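Local coordinates for lipoprotein (PDB 2F4I) that is of unknown function but has an OB fold and is predicted to be a periplasmic lipoprotein of the DUF2291 family, at residues Gly113-Thr118 / Ile130-Thr135; Pro101-Ser106 / Val166-Val171; Val45-Thr50 / Arg72-Gln77; Asn107-Asn112 / Glu146-Phe151. One frame throughout, in Å; residues are numbered along the deposited sequence. Where two conformers were deposited one is given.

Contact 3 comes first along the chain and closes before the others open. The rest are concentric: contact 2 spans contact 4, which spans contact 1. Contacts 2 and 3 share the mixed sheet, since strands 72-81 and 165-174 are neighbours in it, and their centres lie about 11 Å apart. Contact 4 begins where strand 103-106 of contact 2 ends. The centres of contacts 2 and 4 lie about 12 Å apart. Contact 1 is more peripheral, about 20 Å from contact 2 between centres. V171 still touches its helix 113-118. Contact 2 joins strand to strand inside the barrel, contact 3 helix to sheet, contact 4 loop to helix and contact 1 helix to helix.

Contact 1. Residues Gly113-Thr118 / Ile130-Thr135; sequences GIVNAT and IDFNLT
V115 and F132 join helices 113-118 and 129-139, whose backbones stay well apart: the nearest CA atoms, those of V115 and T135, are 9.6 Å from each other. The side chains bridge this distance from opposite directions. CG2 of V115 reaches CZ of F132 at 3.8 Å. The same methyl lies 4.0 Å from CE1 of F132, and it meets that end of the ring obliquely. F132 holds its ring trans to its own backbone N (chi1 -177°), which carries CZ out toward helix 113-118. N116 adds a looser approach: its OD1 sits near the ring plane, 4.4 Å from CZ of F132 at the edge. N116 ND2 makes a weak hydrogen bond to Y73 OH, and the F132 ring also meets that of F126. Each helix bonds a threonine back to its own turn. T118 OG1 lies 2.8 Å from I114 O, which also accepts from T118 N on the opposite face of its plane. T135 OG1 bonds to D131 O in the same i to i-4 manner. The touching residues are buried, but the interface is small. Helix 113-118 comes after strand 103-106 and packs on strands 165-174 and 184-193. Helices 129-139 and 148-151 follow it before strand 165-174. Its place in the chain is consistent with the helix that OB folds usually carry between their third and fourth strands; helix 129-139 packs outside it through F132.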
loop_
_atom_site.group_PDB
_atom_site.type_symbol
_atom_site.label_atom_id
_atom_site.label_comp_id
_atom_site.label_asym_id
_atom_site.label_seq_id
_atom_site.Cartn_x
_atom_site.Cartn_y
_atom_site.Cartn_z
ATOM N N GLY A 113 -4.776 -7.429 -2.209
ATOM C CA GLY A 113 -4.746 -6.060 -1.719
ATOM C C GLY A 113 -4.289 -5.014 -2.692
ATOM O O GLY A 113 -4.863 -3.953 -2.718
ATOM N N ILE A 114 -3.250 -5.298 -3.490
ATOM C CA ILE A 114 -2.738 -4.270 -4.447
ATOM C C ILE A 114 -3.745 -4.074 -5.571
ATOM O O ILE A 114 -4.119 -2.961 -5.849
ATOM C CB ILE A 114 -1.275 -4.541 -5.002
ATOM C CG1 ILE A 114 -0.229 -4.399 -3.865
ATOM C CG2 ILE A 114 -0.921 -3.544 -6.125
ATOM C CD1 ILE A 114 1.030 -5.275 -3.958
ATOM N N VAL A 115 -4.206 -5.162 -6.186
ATOM C CA VAL A 115 -5.126 -5.049 -7.327
ATOM C C VAL A 115 -6.495 -4.527 -6.904
ATOM O O VAL A 115 -7.103 -3.800 -7.639
ATOM C CB VAL A 115 -5.254 -6.411 -8.150
ATOM C CG1 VAL A 115 -3.928 -6.783 -8.751
ATOM C CG2 VAL A 115 -5.874 -7.563 -7.294
ATOM N N ASN A 116 -6.937 -4.879 -5.703
ATOM C CA ASN A 116 -8.224 -4.421 -5.165
ATOM C C ASN A 116 -8.216 -2.980 -4.671
ATOM O O ASN A 116 -9.170 -2.237 -4.933
ATOM C CB ASN A 116 -8.707 -5.399 -4.095
ATOM C CG ASN A 116 -9.073 -6.752 -4.674
ATOM O OD1 ASN A 116 -9.039 -6.956 -5.885
ATOM N ND2 ASN A 116 -9.484 -7.663 -3.823
ATOM N N ALA A 117 -7.132 -2.554 -4.035
ATOM C CA ALA A 117 -6.981 -1.134 -3.615
ATOM C C ALA A 117 -6.816 -0.172 -4.777
ATOM O O ALA A 117 -7.323 0.957 -4.709
ATOM C CB ALA A 117 -5.801 -0.973 -2.602
ATOM N N THR A 118 -6.100 -0.602 -5.830
ATOM C CA THR A 118 -5.744 0.261 -6.981
ATOM C C THR A 118 -6.754 0.173 -8.144
ATOM O O THR A 118 -6.888 1.094 -8.968
ATOM C CB THR A 118 -4.307 -0.134 -7.554
ATOM O OG1 THR A 118 -4.337 -1.440 -8.154
ATOM C CG2 THR A 118 -3.186 -0.040 -6.456
ATOM N N ILE A 130 -7.570 -18.868 -11.845
ATOM C CA ILE A 130 -6.178 -19.129 -11.615
ATOM C C ILE A 130 -5.295 -18.056 -12.319
ATOM O O ILE A 130 -4.285 -17.659 -11.751
ATOM C CB ILE A 130 -5.854 -20.574 -12.016
ATOM C CG1 ILE A 130 -4.414 -20.956 -11.619
ATOM C CG2 ILE A 130 -6.108 -20.762 -13.496
ATOM C CD1 ILE A 130 -3.945 -20.452 -10.200
ATOM N N ASP A 131 -5.703 -17.561 -13.504
ATOM C CA ASP A 131 -4.980 -16.478 -14.208
ATOM C C ASP A 131 -4.943 -15.174 -13.382
ATOM O O ASP A 131 -3.945 -14.438 -13.367
ATOM C CB ASP A 131 -5.637 -16.168 -15.537
ATOM C CG ASP A 131 -5.605 -17.309 -16.467
ATOM O OD1 ASP A 131 -4.793 -18.234 -16.233
ATOM O OD2 ASP A 131 -6.396 -17.278 -17.443
ATOM N N PHE A 132 -6.065 -14.884 -12.736
ATOM C CA PHE A 132 -6.156 -13.751 -11.842
ATOM C C PHE A 132 -5.228 -13.944 -10.662
ATOM O O PHE A 132 -4.447 -13.055 -10.337
ATOM C CB PHE A 132 -7.618 -13.515 -11.419
ATOM C CG PHE A 132 -7.826 -12.308 -10.545
ATOM C CD1 PHE A 132 -7.308 -11.061 -10.892
ATOM C CD2 PHE A 132 -8.578 -12.396 -9.400
ATOM C CE1 PHE A 132 -7.488 -9.941 -10.080
ATOM C CE2 PHE A 132 -8.779 -11.259 -8.595
ATOM C CZ PHE A 132 -8.217 -10.037 -8.935
ATOM N N ASN A 133 -5.285 -15.106 -10.044
ATOM C CA ASN A 133 -4.463 -15.400 -8.877
ATOM C C ASN A 133 -2.973 -15.392 -9.175
ATOM O O ASN A 133 -2.248 -14.756 -8.465
ATOM C CB ASN A 133 -4.880 -16.717 -8.237
ATOM C CG ASN A 133 -6.269 -16.654 -7.653
ATOM O OD1 ASN A 133 -6.665 -15.642 -6.987
ATOM N ND2 ASN A 133 -7.035 -17.735 -7.873
ATOM N N LEU A 134 -2.528 -16.070 -10.217
ATOM C CA LEU A 134 -1.095 -16.064 -10.575
ATOM C C LEU A 134 -0.581 -14.634 -10.927
ATOM O O LEU A 134 0.546 -14.268 -10.592
ATOM C CB LEU A 134 -0.836 -17.032 -11.704
ATOM C CG LEU A 134 -1.167 -18.488 -11.357
ATOM C CD1 LEU A 134 -1.134 -19.407 -12.602
ATOM C CD2 LEU A 134 -0.218 -18.961 -10.245
ATOM N N THR A 135 -1.414 -13.831 -11.598
ATOM C CA THR A 135 -1.067 -12.455 -11.943
ATOM C C THR A 135 -0.883 -11.575 -10.701
ATOM O O THR A 135 0.131 -10.851 -10.601
ATOM C CB THR A 135 -2.127 -11.809 -12.902
ATOM O OG1 THR A 135 -2.247 -12.594 -14.070
ATOM C CG2 THR A 135 -1.731 -10.379 -13.332
#

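Contact 2. Residues Pro101-Ser106 / Val166-Val171; sequences PDLFLS and VRFIAV
The F168 ring receives a methyl of L103 obliquely at its outer end. CD1 of L103 lies 3.5 Å from CZ of F168 and almost as near to CE2. F104, the neighbour of L103 in the strand, takes no part across the contact. One face of its ring is covered by S106, whose CB stands 3.4 Å above the F104 ring plane, toward the rim. The root of F168 meets L105 instead: CD1 of L105 is 4.1 Å from CB of F168, and the two side chains run at about a right angle. The second branch of L105 turns elsewhere, its CD2 touching CB of A170 at 3.7 Å. One leucine thus covers two residues of the same strand. F168 places CG between its backbone N and carbonyl carbon (chi1 63°), and from there the ring comes up against L103. Strands 103-106 and 166-171 cross at 89°, with a closest axis approach of 9.0 Å. They are not sheet neighbours here and meet through side chains alone. D102 and L103 form a classic beta bulge against V92. I76 touches both L103 and F168, and A186 and L191 touch L105. These residues belong to the interior of the OB-fold barrel. All the touching atoms are carbon, so the two strands are held by hydrophobic burial and close fit, with no directional bond or charge between them.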
loop_
_atom_site.group_PDB
_atom_site.type_symbol
_atom_site.label_atom_id
_atom_site.label_comp_id
_atom_site.label_asym_id
_atom_site.label_seq_id
_atom_site.Cartn_x
_atom_site.Cartn_y
_atom_site.Cartn_z
ATOM N N PRO A 101 4.171 4.447 16.060
ATOM C CA PRO A 101 4.124 4.858 14.651
ATOM C C PRO A 101 2.792 4.592 13.926
ATOM O O PRO A 101 2.059 3.687 14.270
ATOM C CB PRO A 101 5.287 4.078 14.013
ATOM C CG PRO A 101 6.272 3.892 15.150
ATOM C CD PRO A 101 5.411 3.711 16.393
ATOM N N ASP A 102 2.464 5.440 12.966
ATOM C CA ASP A 102 1.196 5.359 12.258
ATOM C C ASP A 102 1.176 4.159 11.316
ATOM O O ASP A 102 0.151 3.482 11.223
ATOM C CB ASP A 102 0.939 6.648 11.446
ATOM C CG ASP A 102 0.808 7.906 12.337
ATOM O OD1 ASP A 102 -0.251 8.138 12.909
ATOM O OD2 ASP A 102 1.775 8.641 12.476
ATOM N N LEU A 103 2.301 3.958 10.610
ATOM C CA LEU A 103 2.394 3.017 9.491
ATOM C C LEU A 103 3.612 2.099 9.623
ATOM O O LEU A 103 4.691 2.535 10.014
ATOM C CB LEU A 103 2.462 3.770 8.143
ATOM C CG LEU A 103 1.217 4.619 7.732
ATOM C CD1 LEU A 103 1.567 5.569 6.612
ATOM C CD2 LEU A 103 -0.040 3.715 7.359
ATOM N N PHE A 104 3.404 0.815 9.344
ATOM C CA PHE A 104 4.496 -0.105 9.107
ATOM C C PHE A 104 4.449 -0.435 7.625
ATOM O O PHE A 104 3.564 -1.130 7.180
ATOM C CB PHE A 104 4.339 -1.373 9.948
ATOM C CG PHE A 104 5.360 -2.430 9.657
ATOM C CD1 PHE A 104 6.701 -2.103 9.455
ATOM C CD2 PHE A 104 5.001 -3.753 9.639
ATOM C CE1 PHE A 104 7.647 -3.084 9.232
ATOM C CE2 PHE A 104 5.951 -4.752 9.407
ATOM C CZ PHE A 104 7.261 -4.411 9.202
ATOM N N LEU A 105 5.401 0.104 6.887
ATOM C CA LEU A 105 5.525 -0.103 5.469
ATOM C C LEU A 105 6.416 -1.323 5.262
ATOM O O LEU A 105 7.628 -1.217 5.410
ATOM C CB LEU A 105 6.131 1.168 4.835
ATOM C CG LEU A 105 5.293 2.465 4.901
ATOM C CD1 LEU A 105 6.023 3.590 4.244
ATOM C CD2 LEU A 105 3.895 2.292 4.296
ATOM N N SER A 106 5.809 -2.474 4.935
ATOM C CA SER A 106 6.517 -3.773 4.909
ATOM C C SER A 106 6.525 -4.523 3.573
ATOM O O SER A 106 5.758 -4.186 2.656
ATOM C CB SER A 106 5.887 -4.724 5.933
ATOM O OG SER A 106 4.594 -5.167 5.576
ATOM N N VAL A 166 10.353 10.242 4.028
ATOM C CA VAL A 166 10.055 9.362 2.882
ATOM C C VAL A 166 8.682 9.710 2.282
ATOM O O VAL A 166 7.654 9.637 2.979
ATOM C CB VAL A 166 10.052 7.841 3.288
ATOM C CG1 VAL A 166 11.465 7.318 3.511
ATOM C CG2 VAL A 166 9.201 7.606 4.524
ATOM N N ARG A 167 8.642 10.037 0.990
ATOM C CA ARG A 167 7.376 10.101 0.268
ATOM C C ARG A 167 6.900 8.678 -0.049
ATOM O O ARG A 167 7.682 7.848 -0.499
ATOM C CB ARG A 167 7.504 10.964 -1.006
ATOM C CG ARG A 167 6.173 11.623 -1.418
ATOM C CD ARG A 167 6.352 12.753 -2.436
ATOM N N PHE A 168 5.624 8.389 0.200
ATOM C CA PHE A 168 5.082 7.057 -0.049
ATOM C C PHE A 168 3.716 7.099 -0.736
ATOM O O PHE A 168 2.988 8.062 -0.649
ATOM C CB PHE A 168 4.996 6.237 1.250
ATOM C CG PHE A 168 4.058 6.827 2.286
ATOM C CD1 PHE A 168 4.516 7.764 3.204
ATOM C CD2 PHE A 168 2.749 6.462 2.341
ATOM C CE1 PHE A 168 3.668 8.323 4.175
ATOM C CE2 PHE A 168 1.875 7.030 3.318
ATOM C CZ PHE A 168 2.354 7.965 4.233
ATOM N N ILE A 169 3.403 6.019 -1.422
ATOM C CA ILE A 169 2.039 5.647 -1.768
ATOM C C ILE A 169 1.942 4.210 -1.260
ATOM O O ILE A 169 2.855 3.413 -1.512
ATOM C CB ILE A 169 1.773 5.729 -3.276
ATOM C CG1 ILE A 169 2.001 7.176 -3.810
ATOM C CG2 ILE A 169 0.365 5.214 -3.615
ATOM C CD1 ILE A 169 1.847 7.326 -5.324
ATOM N N ALA A 170 0.892 3.909 -0.496
ATOM C CA ALA A 170 0.731 2.599 0.117
ATOM C C ALA A 170 -0.733 2.173 0.177
ATOM O O ALA A 170 -1.634 3.016 0.148
ATOM C CB ALA A 170 1.388 2.542 1.521
ATOM N N VAL A 171 -0.942 0.854 0.233
ATOM C CA VAL A 171 -2.292 0.243 0.262
ATOM C C VAL A 171 -2.449 -0.562 1.523
ATOM O O VAL A 171 -1.478 -1.095 2.063
ATOM C CB VAL A 171 -2.564 -0.683 -0.969
ATOM C CG1 VAL A 171 -2.482 0.117 -2.237
ATOM C CG2 VAL A 171 -1.569 -1.834 -1.007
#

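Contact 3. Residues Val45-Thr50 / Arg72-Gln77; sequences VEVLNT and RYYIIQ
V47 projects from helix 44-53 and sends its two methyls to two residues of strand 72-81. CG1 goes to Y74, lying 3.7 Å from CD2 and 3.8 Å from CE2 of its ring. CG2 goes to I76, whose CG2 it meets at 3.8 Å, methyl against methyl. The CB of V47 is also close to that methyl, 3.9 Å from CG2 of I76. The valine side chain is set aslant to both partners. Its CG1 is trans to the backbone N (chi1 171°), and this rotamer splits the branches between the two strand residues. Y74 and I76 are two apart along the strand and point from the same side of it toward the helix, while I75 between them points away. The tyrosine has a polar end as well: its OH is hydrogen-bonded to H59 ND1, at the end of helix 55-59, and its ring stacks with that of F172. The hydroxyl is therefore held by a neighbouring helix while the ring carbons take the valine. Within the helix, T50 OG1 bonds to E46 O at 2.8 Å, on the face of that carbonyl opposite to T50 N. Helix 44-53 lies over one side of the sheet. Strand 72-81 runs between strand 42-43, which bonds through Y42 to I75 and Q77, and strand 165-174, whose A170, F172 and L174 bond to I76, Y74 and R72.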
loop_
_atom_site.group_PDB
_atom_site.type_symbol
_atom_site.label_atom_id
_atom_site.label_comp_id
_atom_site.label_asym_id
_atom_site.label_seq_id
_atom_site.Cartn_x
_atom_site.Cartn_y
_atom_site.Cartn_z
ATOM N N VAL A 45 -2.783 11.600 6.395
ATOM C CA VAL A 45 -3.205 12.156 7.694
ATOM C C VAL A 45 -4.728 12.241 7.784
ATOM O O VAL A 45 -5.314 11.817 8.780
ATOM C CB VAL A 45 -2.537 13.529 7.998
ATOM C CG1 VAL A 45 -3.074 14.149 9.327
ATOM C CG2 VAL A 45 -1.022 13.367 8.095
ATOM N N GLU A 46 -5.370 12.739 6.719
ATOM C CA GLU A 46 -6.834 12.827 6.679
ATOM C C GLU A 46 -7.515 11.462 6.831
ATOM O O GLU A 46 -8.478 11.342 7.589
ATOM C CB GLU A 46 -7.269 13.462 5.358
ATOM C CG GLU A 46 -8.770 13.706 5.236
ATOM C CD GLU A 46 -9.167 14.347 3.914
ATOM O OE1 GLU A 46 -8.332 15.049 3.285
ATOM O OE2 GLU A 46 -10.328 14.136 3.504
ATOM N N VAL A 47 -7.064 10.464 6.056
ATOM C CA VAL A 47 -7.611 9.113 6.140
ATOM C C VAL A 47 -7.450 8.535 7.572
ATOM O O VAL A 47 -8.443 8.112 8.182
ATOM C CB VAL A 47 -7.005 8.168 5.074
ATOM C CG1 VAL A 47 -7.412 6.688 5.283
ATOM C CG2 VAL A 47 -7.327 8.631 3.646
ATOM N N LEU A 48 -6.232 8.551 8.117
ATOM C CA LEU A 48 -6.024 8.021 9.460
ATOM C C LEU A 48 -6.829 8.767 10.563
ATOM O O LEU A 48 -7.367 8.152 11.470
ATOM C CB LEU A 48 -4.537 7.947 9.846
ATOM C CG LEU A 48 -3.553 7.169 8.972
ATOM C CD1 LEU A 48 -2.371 6.762 9.756
ATOM C CD2 LEU A 48 -4.152 5.976 8.328
ATOM N N ASN A 49 -6.893 10.091 10.476
ATOM C CA ASN A 49 -7.728 10.862 11.402
ATOM C C ASN A 49 -9.186 10.468 11.315
ATOM O O ASN A 49 -9.857 10.348 12.323
ATOM C CB ASN A 49 -7.595 12.370 11.155
ATOM C CG ASN A 49 -6.321 12.927 11.712
ATOM O OD1 ASN A 49 -5.657 12.269 12.511
ATOM N ND2 ASN A 49 -5.954 14.122 11.282
ATOM N N THR A 50 -9.676 10.260 10.095
ATOM C CA THR A 50 -11.062 9.814 9.924
ATOM C C THR A 50 -11.283 8.385 10.477
ATOM O O THR A 50 -12.327 8.112 11.080
ATOM C CB THR A 50 -11.544 9.916 8.473
ATOM O OG1 THR A 50 -11.223 11.202 7.942
ATOM C CG2 THR A 50 -13.067 9.677 8.384
ATOM N N ARG A 72 -12.276 -3.635 3.091
ATOM C CA ARG A 72 -12.223 -2.253 2.625
ATOM C C ARG A 72 -10.791 -1.906 2.212
ATOM O O ARG A 72 -9.879 -1.998 3.006
ATOM C CB ARG A 72 -12.700 -1.342 3.770
ATOM C CG ARG A 72 -14.113 -1.680 4.246
ATOM C CD ARG A 72 -15.129 -1.460 3.135
ATOM N NE ARG A 72 -16.497 -1.757 3.558
ATOM C CZ ARG A 72 -17.198 -2.853 3.256
ATOM N NH1 ARG A 72 -16.698 -3.818 2.515
ATOM N NH2 ARG A 72 -18.453 -2.981 3.700
ATOM N N TYR A 73 -10.596 -1.540 0.953
ATOM C CA TYR A 73 -9.259 -1.369 0.376
ATOM C C TYR A 73 -8.899 0.105 0.208
ATOM O O TYR A 73 -9.563 0.828 -0.532
ATOM C CB TYR A 73 -9.131 -2.079 -0.992
ATOM C CG TYR A 73 -9.381 -3.541 -0.908
ATOM C CD1 TYR A 73 -8.346 -4.402 -0.596
ATOM C CD2 TYR A 73 -10.667 -4.071 -1.097
ATOM C CE1 TYR A 73 -8.575 -5.763 -0.430
ATOM C CE2 TYR A 73 -10.902 -5.444 -0.972
ATOM C CZ TYR A 73 -9.854 -6.286 -0.629
ATOM O OH TYR A 73 -10.036 -7.641 -0.450
ATOM N N TYR A 74 -7.827 0.513 0.899
ATOM C CA TYR A 74 -7.407 1.904 0.993
ATOM C C TYR A 74 -6.137 2.121 0.199
ATOM O O TYR A 74 -5.269 1.239 0.147
ATOM C CB TYR A 74 -7.097 2.251 2.437
ATOM C CG TYR A 74 -8.295 2.427 3.320
ATOM C CD1 TYR A 74 -8.935 1.327 3.897
ATOM C CD2 TYR A 74 -8.767 3.694 3.609
ATOM C CE1 TYR A 74 -10.007 1.510 4.719
ATOM C CE2 TYR A 74 -9.832 3.885 4.419
ATOM C CZ TYR A 74 -10.459 2.794 4.988
ATOM O OH TYR A 74 -11.540 3.001 5.814
ATOM N N ILE A 75 -6.024 3.306 -0.397
ATOM C CA ILE A 75 -4.758 3.745 -0.932
ATOM C C ILE A 75 -4.481 5.162 -0.444
ATOM O O ILE A 75 -5.340 6.053 -0.567
ATOM C CB ILE A 75 -4.666 3.510 -2.452
ATOM C CG1 ILE A 75 -3.413 4.151 -3.028
ATOM C CG2 ILE A 75 -5.873 3.937 -3.183
ATOM C CD1 ILE A 75 -3.041 3.459 -4.333
ATOM N N ILE A 76 -3.330 5.313 0.223
ATOM C CA ILE A 76 -2.911 6.568 0.830
ATOM C C ILE A 76 -1.565 7.029 0.280
ATOM O O ILE A 76 -0.777 6.245 -0.246
ATOM C CB ILE A 76 -2.904 6.536 2.406
ATOM C CG1 ILE A 76 -2.010 5.426 2.935
ATOM C CG2 ILE A 76 -4.323 6.448 2.908
ATOM C CD1 ILE A 76 -1.589 5.557 4.423
ATOM N N GLN A 77 -1.365 8.339 0.314
ATOM C CA GLN A 77 -0.088 8.891 -0.032
ATOM C C GLN A 77 0.276 9.958 0.990
ATOM O O GLN A 77 -0.583 10.579 1.625
ATOM C CB GLN A 77 -0.064 9.361 -1.486
ATOM C CG GLN A 77 -0.851 10.591 -1.852
ATOM C CD GLN A 77 -0.731 10.943 -3.356
ATOM O OE1 GLN A 77 0.313 10.682 -4.013
ATOM N NE2 GLN A 77 -1.810 11.572 -3.909
#

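Contact 4. Residues Asn107-Asn112 / Glu146-Phe151; sequences NHIFGN and EVVNSF
N107 meets V148 and N149 as its side chain runs from CB to the amide. Its CB touches CG1 of V148 at 3.7 Å. The same CB lies 3.5 Å from OD1 of N149. CG follows at 3.6 Å from OD1 of N149. Here the chain divides. OD1 of N107 turns back over one face of the H108 ring, while ND2 donates to OD1 of N149 at 2.8 Å. That bond is nearly straight, with an N-H...O angle of 172°. It lies in the amide plane of N107 and lands on a lone pair of N149 OD1, in the carbonyl plane. The two amide planes stand 87° apart. CG of N107 sits between its backbone N and carbonyl carbon (chi1 62°), which aims ND2 at N149. Further along, I109 CD1 makes a loose apolar contact with CG2 of V148. With an alanine here in place of N107, OD1 of N149 would probably lose this donor, and the loop its polar tie to helix 148-151. The contact pairs one directional bond with apolar packing on V148: the packing is undirected, while the straight in-plane bond probably restrains how the two amides are turned.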
loop_
_atom_site.group_PDB
_atom_site.type_symbol
_atom_site.label_atom_id
_atom_site.label_comp_id
_atom_site.label_asym_id
_atom_site.label_seq_id
_atom_site.Cartn_x
_atom_site.Cartn_y
_atom_site.Cartn_z
ATOM N N ASN A 107 7.368 -5.555 3.514
ATOM C CA ASN A 107 7.470 -6.455 2.348
ATOM C C ASN A 107 6.585 -7.705 2.485
ATOM O O ASN A 107 6.732 -8.667 1.725
ATOM C CB ASN A 107 8.932 -6.857 2.060
ATOM C CG ASN A 107 9.552 -7.606 3.195
ATOM O OD1 ASN A 107 8.851 -7.988 4.112
ATOM N ND2 ASN A 107 10.874 -7.824 3.149
ATOM N N HIS A 108 5.679 -7.701 3.461
ATOM C CA HIS A 108 4.759 -8.831 3.656
ATOM C C HIS A 108 3.582 -8.664 2.719
ATOM O O HIS A 108 2.525 -8.205 3.124
ATOM C CB HIS A 108 4.264 -8.931 5.106
ATOM C CG HIS A 108 5.364 -8.925 6.132
ATOM N ND1 HIS A 108 6.309 -9.925 6.222
ATOM C CD2 HIS A 108 5.662 -8.041 7.120
ATOM C CE1 HIS A 108 7.144 -9.658 7.212
ATOM N NE2 HIS A 108 6.770 -8.524 7.776
ATOM N N ILE A 109 3.781 -9.013 1.451
ATOM C CA ILE A 109 2.786 -8.797 0.372
ATOM C C ILE A 109 2.177 -10.135 -0.071
ATOM O O ILE A 109 2.871 -10.987 -0.608
ATOM C CB ILE A 109 3.424 -8.070 -0.865
ATOM C CG1 ILE A 109 4.349 -6.955 -0.395
ATOM C CG2 ILE A 109 2.341 -7.509 -1.776
ATOM C CD1 ILE A 109 4.847 -6.066 -1.446
ATOM N N PHE A 110 0.894 -10.316 0.214
ATOM C CA PHE A 110 0.170 -11.542 -0.069
ATOM C C PHE A 110 -1.159 -11.140 -0.704
ATOM O O PHE A 110 -1.698 -10.131 -0.359
ATOM C CB PHE A 110 -0.212 -12.331 1.218
ATOM C CG PHE A 110 0.907 -12.544 2.235
ATOM C CD1 PHE A 110 1.759 -13.639 2.137
ATOM C CD2 PHE A 110 1.016 -11.722 3.358
ATOM C CE1 PHE A 110 2.755 -13.885 3.090
ATOM C CE2 PHE A 110 2.030 -11.940 4.318
ATOM C CZ PHE A 110 2.895 -13.033 4.180
ATOM N N GLY A 111 -1.715 -11.954 -1.591
ATOM C CA GLY A 111 -3.097 -11.764 -2.009
ATOM C C GLY A 111 -3.414 -10.536 -2.867
ATOM O O GLY A 111 -2.573 -10.005 -3.623
ATOM N N ASN A 112 -4.657 -10.096 -2.743
ATOM C CA ASN A 112 -5.285 -9.243 -3.742
ATOM C C ASN A 112 -5.398 -7.800 -3.327
ATOM O O ASN A 112 -6.046 -7.039 -4.032
ATOM C CB ASN A 112 -6.674 -9.795 -4.113
ATOM C CG ASN A 112 -6.602 -10.988 -5.049
ATOM O OD1 ASN A 112 -5.533 -11.342 -5.563
ATOM N ND2 ASN A 112 -7.750 -11.604 -5.299
ATOM N N GLU A 146 11.130 -4.760 -6.143
ATOM C CA GLU A 146 11.558 -3.562 -6.869
ATOM C C GLU A 146 11.101 -2.266 -6.244
ATOM O O GLU A 146 11.538 -1.206 -6.686
ATOM C CB GLU A 146 11.121 -3.636 -8.334
ATOM C CG GLU A 146 11.691 -4.877 -9.022
ATOM C CD GLU A 146 11.213 -5.082 -10.454
ATOM O OE1 GLU A 146 10.777 -4.062 -11.080
ATOM O OE2 GLU A 146 11.293 -6.273 -10.902
ATOM N N VAL A 147 10.230 -2.353 -5.237
ATOM C CA VAL A 147 9.902 -1.194 -4.392
ATOM C C VAL A 147 10.449 -1.368 -2.969
ATOM O O VAL A 147 11.321 -0.619 -2.555
ATOM C CB VAL A 147 8.387 -0.885 -4.355
ATOM C CG1 VAL A 147 8.078 0.373 -3.448
ATOM C CG2 VAL A 147 7.835 -0.724 -5.800
ATOM N N VAL A 148 9.973 -2.374 -2.233
ATOM C CA VAL A 148 10.270 -2.455 -0.791
ATOM C C VAL A 148 11.691 -2.909 -0.514
ATOM O O VAL A 148 12.427 -2.173 0.121
ATOM C CB VAL A 148 9.299 -3.365 0.050
ATOM C CG1 VAL A 148 9.610 -3.214 1.555
ATOM C CG2 VAL A 148 7.879 -3.038 -0.187
ATOM N N ASN A 149 12.071 -4.096 -0.984
ATOM C CA ASN A 149 13.412 -4.651 -0.682
ATOM C C ASN A 149 14.520 -3.783 -1.290
ATOM O O ASN A 149 15.584 -3.610 -0.681
ATOM C CB ASN A 149 13.524 -6.140 -1.095
ATOM C CG ASN A 149 12.641 -7.093 -0.221
ATOM O OD1 ASN A 149 12.188 -6.745 0.883
ATOM N ND2 ASN A 149 12.413 -8.307 -0.729
ATOM N N SER A 150 14.247 -3.244 -2.477
ATOM C CA SER A 150 15.113 -2.282 -3.153
ATOM C C SER A 150 15.398 -1.042 -2.286
ATOM O O SER A 150 16.529 -0.612 -2.130
ATOM C CB SER A 150 14.407 -1.869 -4.442
ATOM O OG SER A 150 15.161 -0.875 -5.102
ATOM N N PHE A 151 14.338 -0.497 -1.701
ATOM C CA PHE A 151 14.449 0.689 -0.831
ATOM C C PHE A 151 15.203 0.380 0.454
ATOM O O PHE A 151 16.012 1.185 0.916
ATOM C CB PHE A 151 13.048 1.238 -0.525
ATOM C CG PHE A 151 13.044 2.544 0.207
ATOM C CD1 PHE A 151 13.303 3.724 -0.454
ATOM C CD2 PHE A 151 12.757 2.591 1.556
ATOM C CE1 PHE A 151 13.312 4.925 0.219
ATOM C CE2 PHE A 151 12.744 3.782 2.221
ATOM C CZ PHE A 151 13.028 4.954 1.546
#